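Local coordinates for metallo-beta-lactamase family protein (Thermus thermophilus, PDB 2ZO4) that binds two zinc ions and is probably a hydrolase of the metallo-beta-lactamase superfamily, at residues 74-77 with 78-81; 94-97 with 98-102; 241-244 with 245-248; 267-270 with 271-274. All coordinates share one frame; numbering follows the deposited sequence.

Interaction 1 of 4, residues 74-77 with 78-81. With ZN (zinc ion), chain C.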
loop_
_atom_site.group_PDB
_atom_site.type_symbol
_atom_site.label_atom_id
_atom_site.label_comp_id
_atom_site.label_asym_id
_atom_site.label_seq_id
_atom_site.Cartn_x
_atom_site.Cartn_y
_atom_site.Cartn_z
ATOM N N ASP A 74 -8.408 0.831 0.412
ATOM C CA ASP A 74 -8.532 0.998 1.866
ATOM C C ASP A 74 -7.844 2.250 2.439
ATOM O O ASP A 74 -8.049 2.593 3.603
ATOM C CB ASP A 74 -8.067 -0.272 2.600
ATOM C CG ASP A 74 -6.670 -0.728 2.188
ATOM O OD1 ASP A 74 -6.318 -0.644 0.987
ATOM O OD2 ASP A 74 -5.921 -1.189 3.077
ATOM N N HIS A 75 -7.038 2.924 1.624
ATOM C CA HIS A 75 -6.325 4.134 2.048
ATOM C C HIS A 75 -6.772 5.354 1.236
ATOM O O HIS A 75 -6.787 6.480 1.731
ATOM C CB HIS A 75 -4.810 3.930 1.900
ATOM C CG HIS A 75 -4.273 2.782 2.702
ATOM N ND1 HIS A 75 -3.622 2.950 3.906
ATOM C CD2 HIS A 75 -4.296 1.449 2.474
ATOM C CE1 HIS A 75 -3.269 1.771 4.386
ATOM N NE2 HIS A 75 -3.667 0.842 3.535
ATOM N N TYR A 76 -7.176 5.098 -0.003
ATOM C CA TYR A 76 -7.377 6.120 -1.027
ATOM C C TYR A 76 -8.864 6.352 -1.332
ATOM O O TYR A 76 -9.227 7.366 -1.936
ATOM C CB TYR A 76 -6.608 5.645 -2.259
ATOM C CG TYR A 76 -6.805 6.323 -3.602
ATOM C CD1 TYR A 76 -5.827 7.164 -4.125
ATOM C CD2 TYR A 76 -7.913 6.033 -4.399
ATOM C CE1 TYR A 76 -5.975 7.746 -5.387
ATOM C CE2 TYR A 76 -8.076 6.618 -5.649
ATOM C CZ TYR A 76 -7.105 7.465 -6.139
ATOM O OH TYR A 76 -7.269 8.024 -7.385
ATOM N N GLY A 77 -9.710 5.421 -0.889
ATOM C CA GLY A 77 -11.125 5.369 -1.280
ATOM C C GLY A 77 -11.991 6.593 -1.018
ATOM O O GLY A 77 -12.844 6.929 -1.835
ATOM N N LEU A 78 -11.789 7.258 0.114
ATOM C CA LEU A 78 -12.571 8.458 0.431
ATOM C C LEU A 78 -11.888 9.795 0.110
ATOM O O LEU A 78 -12.455 10.857 0.380
ATOM C CB LEU A 78 -13.060 8.439 1.885
ATOM C CG LEU A 78 -14.213 7.489 2.243
ATOM C CD1 LEU A 78 -14.576 7.622 3.716
ATOM C CD2 LEU A 78 -15.440 7.738 1.369
ATOM N N SER A 79 -10.690 9.745 -0.472
ATOM C CA SER A 79 -9.917 10.965 -0.743
ATOM C C SER A 79 -10.660 11.975 -1.626
ATOM O O SER A 79 -10.595 13.180 -1.383
ATOM C CB SER A 79 -8.541 10.634 -1.330
ATOM O OG SER A 79 -8.641 9.904 -2.541
ATOM N N GLY A 80 -11.362 11.475 -2.639
ATOM C CA GLY A 80 -12.182 12.316 -3.509
ATOM C C GLY A 80 -13.401 12.889 -2.809
ATOM O O GLY A 80 -13.861 13.974 -3.166
ATOM N N PHE A 81 -13.926 12.160 -1.819
ATOM C CA PHE A 81 -15.047 12.639 -1.004
ATOM C C PHE A 81 -14.606 13.826 -0.158
ATOM O O PHE A 81 -15.241 14.882 -0.180
ATOM C CB PHE A 81 -15.626 11.519 -0.116
ATOM C CG PHE A 81 -16.564 12.017 0.972
ATOM C CD1 PHE A 81 -17.835 12.503 0.657
ATOM C CD2 PHE A 81 -16.174 11.992 2.311
ATOM C CE1 PHE A 81 -18.702 12.963 1.657
ATOM C CE2 PHE A 81 -17.034 12.446 3.321
ATOM C CZ PHE A 81 -18.299 12.934 2.991
HETATM ZN ZN ZN C . -3.622 -1.208 3.391
HETATM O O HOH W 1 -3.647 -1.751 1.484
#
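Two torsions bring Y76 and S79 together. The S79 hydroxyl sits between its own backbone N and carbonyl carbon (chi1 59°), which turns OG back to the Y76 carbonyl. The Y76 ring swings beside its own carbonyl carbon (chi1 168°), so one ring face lies below that hydroxyl. S79 OG is 4.1 Å above the ring plane, over its centre. S79 OG donates to Y76 O at 2.7 Å, within the carbonyl plane. S79 N closes a type I turn from Y76 to S79 with a longer bond to the same Y76 O, 3.2 Å. This N comes from above the carbonyl plane, 55° out of it. Two donors therefore grip one oxygen of a buried residue, and both lie in the turn that joins helices 73-76 and 79-84.

The first segment also carries part of the HxHxDH signature of the metallo-beta-lactamase fold. D74 OD2 binds zinc at 2.3 Å, and H75 NE2 binds the same zinc at 2.1 Å. Water 1 completes this local group, 2.0 Å from the zinc. It also donates a weak bond to D74 OD1. D190 and H233 supply the remaining protein ligands. The bond from H75 ND1 to D37 OD2, with the zinc at NE2, should fix the rotation of the imidazole. Y76 OH is hydrogen-bonded to H100 ND1, and the Y76 ring stacks on W103.

V22 of strand 21-29 lies against D74 and H75. L68 of strand 65-68 backs Y76 and S79, and L78 packs on R46 and L49 of helix 43-55.

Interaction 2 of 4, residues 94-97 with 98-102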
loop_
_atom_site.group_PDB
_atom_site.type_symbol
_atom_site.label_atom_id
_atom_site.label_comp_id
_atom_site.label_asym_id
_atom_site.label_seq_id
_atom_site.Cartn_x
_atom_site.Cartn_y
_atom_site.Cartn_z
ATOM N N GLU A 94 4.843 9.251 -8.004
ATOM C CA GLU A 94 4.962 7.981 -8.726
ATOM C C GLU A 94 3.640 7.193 -8.842
ATOM O O GLU A 94 3.530 6.273 -9.660
ATOM C CB GLU A 94 6.078 7.134 -8.098
ATOM C CG GLU A 94 6.407 5.823 -8.809
ATOM C CD GLU A 94 7.239 5.984 -10.078
ATOM O OE1 GLU A 94 7.597 7.117 -10.461
ATOM O OE2 GLU A 94 7.541 4.946 -10.696
ATOM N N GLU A 95 2.643 7.559 -8.039
ATOM C CA GLU A 95 1.311 6.957 -8.139
ATOM C C GLU A 95 0.529 7.498 -9.332
ATOM O O GLU A 95 -0.341 6.810 -9.866
ATOM C CB GLU A 95 0.486 7.200 -6.866
ATOM C CG GLU A 95 1.001 6.546 -5.587
ATOM C CD GLU A 95 0.829 5.033 -5.562
ATOM O OE1 GLU A 95 1.494 4.340 -6.361
ATOM O OE2 GLU A 95 0.043 4.536 -4.728
ATOM N N PHE A 96 0.842 8.729 -9.739
ATOM C CA PHE A 96 0.005 9.498 -10.673
ATOM C C PHE A 96 -0.259 8.819 -12.012
ATOM O O PHE A 96 -1.405 8.761 -12.454
ATOM C CB PHE A 96 0.573 10.910 -10.884
ATOM C CG PHE A 96 0.180 11.894 -9.809
ATOM C CD1 PHE A 96 0.500 11.658 -8.471
ATOM C CD2 PHE A 96 -0.492 13.072 -10.139
ATOM C CE1 PHE A 96 0.140 12.567 -7.478
ATOM C CE2 PHE A 96 -0.854 13.987 -9.153
ATOM C CZ PHE A 96 -0.533 13.735 -7.818
ATOM N N ALA A 97 0.791 8.306 -12.649
ATOM C CA ALA A 97 0.650 7.628 -13.937
ATOM C C ALA A 97 0.373 6.137 -13.776
ATOM O O ALA A 97 0.250 5.413 -14.765
ATOM C CB ALA A 97 1.887 7.856 -14.806
ATOM N N ARG A 98 0.258 5.678 -12.533
ATOM C CA ARG A 98 0.095 4.247 -12.280
ATOM C C ARG A 98 -1.204 3.924 -11.534
ATOM O O ARG A 98 -2.274 3.916 -12.148
ATOM C CB ARG A 98 1.341 3.684 -11.578
ATOM C CG ARG A 98 2.626 3.889 -12.388
ATOM C CD ARG A 98 3.852 3.361 -11.665
ATOM N NE ARG A 98 5.086 3.584 -12.417
ATOM C CZ ARG A 98 5.530 2.812 -13.411
ATOM N NH1 ARG A 98 4.837 1.749 -13.807
ATOM N NH2 ARG A 98 6.675 3.111 -14.016
ATOM N N GLY A 99 -1.112 3.676 -10.228
ATOM C CA GLY A 99 -2.281 3.359 -9.410
ATOM C C GLY A 99 -3.379 4.409 -9.433
ATOM O O GLY A 99 -4.564 4.068 -9.464
ATOM N N HIS A 100 -2.990 5.683 -9.412
ATOM C CA HIS A 100 -3.948 6.789 -9.522
ATOM C C HIS A 100 -4.680 6.771 -10.867
ATOM O O HIS A 100 -5.903 6.892 -10.904
ATOM C CB HIS A 100 -3.266 8.142 -9.287
ATOM C CG HIS A 100 -4.179 9.321 -9.446
ATOM N ND1 HIS A 100 -5.332 9.478 -8.705
ATOM C CD2 HIS A 100 -4.100 10.406 -10.253
ATOM C CE1 HIS A 100 -5.929 10.605 -9.055
ATOM N NE2 HIS A 100 -5.202 11.186 -9.993
ATOM N N ARG A 101 -3.927 6.615 -11.958
ATOM C CA ARG A 101 -4.506 6.480 -13.300
ATOM C C ARG A 101 -5.460 5.287 -13.397
ATOM O O ARG A 101 -6.510 5.374 -14.037
ATOM C CB ARG A 101 -3.413 6.364 -14.364
ATOM C CG ARG A 101 -3.947 6.477 -15.790
ATOM C CD ARG A 101 -2.859 6.412 -16.839
ATOM N NE ARG A 101 -3.429 6.627 -18.171
ATOM C CZ ARG A 101 -2.903 6.182 -19.309
ATOM N NH1 ARG A 101 -1.778 5.478 -19.306
ATOM N NH2 ARG A 101 -3.513 6.439 -20.461
ATOM N N PHE A 102 -5.089 4.181 -12.754
ATOM C CA PHE A 102 -5.928 2.982 -12.698
ATOM C C PHE A 102 -7.352 3.298 -12.220
ATOM O O PHE A 102 -8.328 2.789 -12.783
ATOM C CB PHE A 102 -5.268 1.919 -11.811
ATOM C CG PHE A 102 -6.080 0.664 -11.647
ATOM C CD1 PHE A 102 -5.994 -0.363 -12.582
ATOM C CD2 PHE A 102 -6.927 0.507 -10.553
ATOM C CE1 PHE A 102 -6.740 -1.523 -12.434
ATOM C CE2 PHE A 102 -7.679 -0.648 -10.396
ATOM C CZ PHE A 102 -7.582 -1.666 -11.339
HETATM O O HOH W 2 5.282 6.921 -12.618
HETATM O O HOH W 3 8.708 5.214 -12.854
HETATM O O HOH W 4 0.786 2.861 -8.282
#
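A type I turn from E95 to R98 leads into helix 99-104, with R98 at its N-cap position. This is the strand-to-helix junction after strand 88-92 of the metallo-beta-lactamase fold. E95 O receives R98 N at 3.0 Å and H100 N at 2.9 Å, from opposite faces of its carbonyl plane.

E94 and R98 meet four residues apart in a salt bridge. R98 NE reaches E94 OE2 at 3.3 Å with an N-H...O angle of 139°, so the bond is bent. It arrives from above the carboxylate plane. E94 brings its carboxylate back by a bend at chi2 (77°), while R98 stays extended from CG to NE. Water 3 joins the same two groups: it donates to E94 OE2 and accepts from R98 NH2, in the guanidinium plane. R207 is a second salt-bridge partner of E94 OE2, and R98 NH1 donates to Y205 O.

F96 and H100 form an edge-to-face pair. The edge of H100 points to the face of F96, with ring centroids 5.5 Å apart and planes at 53°. L91 of strand 88-92 packs against both side chains, and H100 ND1 is taken up by Y76 OH.

The E95 carboxylate lies against the zinc ligand H70. E95 OE2 is hydrogen-bonded to H71 ND1, and E95 OE1 to G174 N. Water 4 donates to E95 OE1 and accepts from G99 N at 2.8 Å.

Interaction 3 of 4, residues 241-244 with 245-248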
loop_
_atom_site.group_PDB
_atom_site.type_symbol
_atom_site.label_atom_id
_atom_site.label_comp_id
_atom_site.label_asym_id
_atom_site.label_seq_id
_atom_site.Cartn_x
_atom_site.Cartn_y
_atom_site.Cartn_z
ATOM N N ARG A 241 13.669 -1.442 13.011
ATOM C CA ARG A 241 14.786 -2.138 12.367
ATOM C C ARG A 241 14.579 -3.647 12.404
ATOM O O ARG A 241 14.819 -4.334 11.405
ATOM C CB ARG A 241 16.136 -1.775 13.011
ATOM C CG ARG A 241 17.329 -2.510 12.381
ATOM C CD ARG A 241 18.665 -2.266 13.102
ATOM N NE ARG A 241 19.173 -0.906 12.913
ATOM C CZ ARG A 241 19.857 -0.485 11.850
ATOM N NH1 ARG A 241 20.127 -1.309 10.841
ATOM N NH2 ARG A 241 20.265 0.775 11.791
ATOM N N GLN A 242 14.118 -4.146 13.550
ATOM C CA GLN A 242 13.905 -5.579 13.751
ATOM C C GLN A 242 12.844 -6.123 12.810
ATOM O O GLN A 242 13.061 -7.146 12.166
ATOM C CB GLN A 242 13.534 -5.885 15.206
ATOM C CG GLN A 242 13.398 -7.366 15.521
ATOM C CD GLN A 242 12.974 -7.623 16.957
ATOM O OE1 GLN A 242 13.540 -7.061 17.897
ATOM N NE2 GLN A 242 11.971 -8.480 17.132
ATOM N N ARG A 243 11.705 -5.439 12.724
ATOM C CA ARG A 243 10.636 -5.862 11.817
ATOM C C ARG A 243 11.053 -5.786 10.341
ATOM O O ARG A 243 10.729 -6.677 9.557
ATOM C CB ARG A 243 9.347 -5.067 12.058
ATOM C CG ARG A 243 8.121 -5.601 11.305
ATOM C CD ARG A 243 7.879 -7.088 11.586
ATOM N NE ARG A 243 6.844 -7.651 10.722
ATOM C CZ ARG A 243 6.756 -8.935 10.381
ATOM N NH1 ARG A 243 7.646 -9.818 10.826
ATOM N NH2 ARG A 243 5.775 -9.337 9.585
ATOM N N ALA A 244 11.771 -4.725 9.978
ATOM C CA ALA A 244 12.303 -4.569 8.620
ATOM C C ALA A 244 13.254 -5.716 8.259
ATOM O O ALA A 244 13.205 -6.245 7.148
ATOM C CB ALA A 244 13.001 -3.233 8.474
ATOM N N GLU A 245 14.104 -6.101 9.208
ATOM C CA GLU A 245 14.995 -7.243 9.024
ATOM C C GLU A 245 14.231 -8.565 8.954
ATOM O O GLU A 245 14.612 -9.454 8.199
ATOM C CB GLU A 245 16.077 -7.296 10.114
ATOM C CG GLU A 245 17.158 -6.211 9.987
ATOM C CD GLU A 245 17.902 -6.246 8.652
ATOM O OE1 GLU A 245 18.289 -7.350 8.200
ATOM O OE2 GLU A 245 18.109 -5.162 8.059
ATOM N N GLU A 246 13.157 -8.682 9.734
ATOM C CA GLU A 246 12.285 -9.862 9.696
ATOM C C GLU A 246 11.571 -10.026 8.349
ATOM O O GLU A 246 11.421 -11.142 7.856
ATOM C CB GLU A 246 11.257 -9.823 10.833
ATOM C CG GLU A 246 11.823 -10.188 12.207
ATOM C CD GLU A 246 10.863 -9.905 13.358
ATOM O OE1 GLU A 246 9.695 -9.512 13.119
ATOM O OE2 GLU A 246 11.285 -10.082 14.521
ATOM N N LEU A 247 11.134 -8.914 7.762
ATOM C CA LEU A 247 10.434 -8.944 6.473
ATOM C C LEU A 247 11.382 -9.228 5.315
ATOM O O LEU A 247 10.994 -9.836 4.317
ATOM C CB LEU A 247 9.661 -7.645 6.242
ATOM C CG LEU A 247 8.386 -7.487 7.073
ATOM C CD1 LEU A 247 7.839 -6.069 6.972
ATOM C CD2 LEU A 247 7.338 -8.503 6.651
ATOM N N LYS A 248 12.626 -8.780 5.466
ATOM C CA LYS A 248 13.710 -9.133 4.561
ATOM C C LYS A 248 13.881 -10.652 4.536
ATOM O O LYS A 248 13.856 -11.272 3.471
ATOM C CB LYS A 248 15.004 -8.496 5.055
ATOM C CG LYS A 248 15.769 -7.745 4.011
ATOM C CD LYS A 248 15.199 -6.356 3.855
ATOM C CE LYS A 248 16.221 -5.414 3.259
ATOM N NZ LYS A 248 16.454 -5.617 1.795
HETATM O O HOH W 5 19.823 -3.954 10.212
#
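R241 and E245 start the contact, one turn apart near the beginning of helix 240-261. E245 N donates to R241 O at 2.9 Å. Their charged ends are linked through water 5, which accepts from R241 NH1 at 2.7 Å and donates weakly to E245 OE2. R241 NH1 also makes a salt bridge to D223.

Q242 comes next, with an extended chain. Its NE2 donates to E246 OE2 at 3.1 Å, nearly straight at 161°. E246 OE2 lies near the amide plane of Q242, whereas Q242 NE2 meets the carboxylate from above its plane.

R243 is bent at chi2 (54°), which folds its guanidinium over the next turn. R243 NH1 forms a salt bridge to E246 OE1 at 3.1 Å. E246 OE1 lies at the edge of the guanidinium, near its plane, and is met on its anti side. L247 CD2 lies over one guanidinium face, 3.4 Å from R243 NH2. R243 NE donates to L193 O, and NH2 weakly to V196 O.

A244 is buried against A222 of helix 210-222, and its O accepts from K248 N.

Each oxygen of E246 thus has its own donor, one neutral and one charged. This should limit the rotation of the carboxylate and favour its ionised form.

Interaction 4 of 4, residues 267-270 with 271-274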
loop_
_atom_site.group_PDB
_atom_site.type_symbol
_atom_site.label_atom_id
_atom_site.label_comp_id
_atom_site.label_asym_id
_atom_site.label_seq_id
_atom_site.Cartn_x
_atom_site.Cartn_y
_atom_site.Cartn_z
ATOM N N THR A 267 2.856 -22.410 -14.024
ATOM C CA THR A 267 2.325 -21.066 -14.227
ATOM C C THR A 267 2.246 -20.336 -12.890
ATOM O O THR A 267 2.193 -20.970 -11.836
ATOM C CB THR A 267 0.913 -21.100 -14.840
ATOM O OG1 THR A 267 -0.021 -21.555 -13.851
ATOM C CG2 THR A 267 0.864 -22.028 -16.056
ATOM N N ALA A 268 2.216 -19.005 -12.938
ATOM C CA ALA A 268 2.088 -18.187 -11.729
ATOM C C ALA A 268 0.799 -18.478 -10.948
ATOM O O ALA A 268 0.780 -18.389 -9.721
ATOM C CB ALA A 268 2.184 -16.714 -12.072
ATOM N N TRP A 269 -0.272 -18.829 -11.655
ATOM C CA TRP A 269 -1.535 -19.148 -10.997
ATOM C C TRP A 269 -1.440 -20.398 -10.121
ATOM O O TRP A 269 -1.819 -20.359 -8.950
ATOM C CB TRP A 269 -2.680 -19.286 -12.002
ATOM C CG TRP A 269 -3.935 -19.810 -11.365
ATOM C CD1 TRP A 269 -4.438 -21.076 -11.461
ATOM C CD2 TRP A 269 -4.830 -19.087 -10.508
ATOM N NE1 TRP A 269 -5.595 -21.185 -10.726
ATOM C CE2 TRP A 269 -5.858 -19.981 -10.128
ATOM C CE3 TRP A 269 -4.863 -17.770 -10.025
ATOM C CZ2 TRP A 269 -6.915 -19.599 -9.297
ATOM C CZ3 TRP A 269 -5.914 -17.392 -9.192
ATOM C CH2 TRP A 269 -6.927 -18.307 -8.839
ATOM N N GLU A 270 -0.939 -21.498 -10.681
ATOM C CA GLU A 270 -0.823 -22.746 -9.920
ATOM C C GLU A 270 0.194 -22.634 -8.782
ATOM O O GLU A 270 -0.004 -23.207 -7.707
ATOM C CB GLU A 270 -0.524 -23.944 -10.835
ATOM C CG GLU A 270 0.878 -24.014 -11.420
ATOM C CD GLU A 270 1.093 -25.265 -12.253
ATOM O OE1 GLU A 270 1.229 -25.136 -13.488
ATOM O OE2 GLU A 270 1.116 -26.378 -11.672
ATOM N N LEU A 271 1.266 -21.883 -9.025
ATOM C CA LEU A 271 2.282 -21.616 -8.005
ATOM C C LEU A 271 1.724 -20.831 -6.815
ATOM O O LEU A 271 2.084 -21.099 -5.666
ATOM C CB LEU A 271 3.473 -20.869 -8.619
ATOM C CG LEU A 271 4.392 -21.685 -9.529
ATOM C CD1 LEU A 271 5.297 -20.759 -10.326
ATOM C CD2 LEU A 271 5.212 -22.693 -8.719
ATOM N N SER A 272 0.844 -19.873 -7.106
ATOM C CA SER A 272 0.247 -19.007 -6.085
ATOM C C SER A 272 -0.615 -19.758 -5.061
ATOM O O SER A 272 -0.847 -19.260 -3.959
ATOM C CB SER A 272 -0.563 -17.879 -6.739
ATOM O OG SER A 272 -1.717 -18.373 -7.394
ATOM N N LEU A 273 -1.077 -20.951 -5.431
ATOM C CA LEU A 273 -1.892 -21.779 -4.540
ATOM C C LEU A 273 -1.069 -22.426 -3.427
ATOM O O LEU A 273 -1.586 -22.684 -2.339
ATOM C CB LEU A 273 -2.633 -22.868 -5.330
ATOM C CG LEU A 273 -3.621 -22.460 -6.427
ATOM C CD1 LEU A 273 -4.110 -23.701 -7.168
ATOM C CD2 LEU A 273 -4.798 -21.660 -5.876
ATOM N N HIS A 274 0.205 -22.692 -3.711
ATOM C CA HIS A 274 1.088 -23.377 -2.773
ATOM C C HIS A 274 1.997 -22.402 -2.034
ATOM O O HIS A 274 2.357 -22.636 -0.877
ATOM C CB HIS A 274 1.935 -24.422 -3.502
ATOM C CG HIS A 274 1.156 -25.597 -4.005
ATOM N ND1 HIS A 274 1.683 -26.870 -4.051
ATOM C CD2 HIS A 274 -0.108 -25.696 -4.481
ATOM C CE1 HIS A 274 0.780 -27.701 -4.542
ATOM N NE2 HIS A 274 -0.317 -27.014 -4.808
#
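S272 meets W269 through its hydroxyl: S272 OG donates to W269 O at 2.5 Å, a short bond. With chi1 at 68° the S272 hydroxyl is tucked over its own backbone, facing the W269 carbonyl. S272 N donates to A268 O at 3.0 Å and has a weaker bond to W269 O, which therefore takes two donors from one residue. The contact is the first turns of helix 268-275, opened by a capping box of T267 and E270. It falls in the C-terminal domain, whose family belongs to the helix-turn-helix clan.

L271 lies along the T267 carbonyl: L271 N bonds to T267 O at 3.1 Å, and L271 CG is 3.3 Å from T267 O. L273 N reaches E270 O only weakly. L273 CG leans on W269 O from further along the helix.

Around this shell lie the packing partners. L271 is buried, touching L258 and L261 of helix 240-261 and T292 and L296 of helix 286-301. A268 and S272 face helix 286-301 as well. W269 packs on T122 and P123, next to a backbone bond with H120, which joins this helix to the loop that follows helix 110-119.

The capping box sets where the helix begins. T267 OG1 accepts from E270 N at 3.3 Å, weak but almost straight at 176°. E270 OE1, which also forms a salt bridge to R313, accepts from T267 N at 3.2 Å on its anti side.

The four contacts run in series along the chain. None nests in or crosses another. Interaction 1 closes the turn between helices 73-76 and 79-84, beside one zinc. Interaction 2 closes the turn from strand 88-92 into helix 99-104. These two touch through Y76 and H100, although their centres are 14 Å apart. Interaction 3 lies within helix 240-261 and interaction 4 at the start of helix 268-275; neither closes a loop. Interaction 3 is on the opposite side of the chain's centre from the first two. Helix 240-261 touches helix 210-222 early on and helix 268-275 near its end, and so bridges the two parts of the fold.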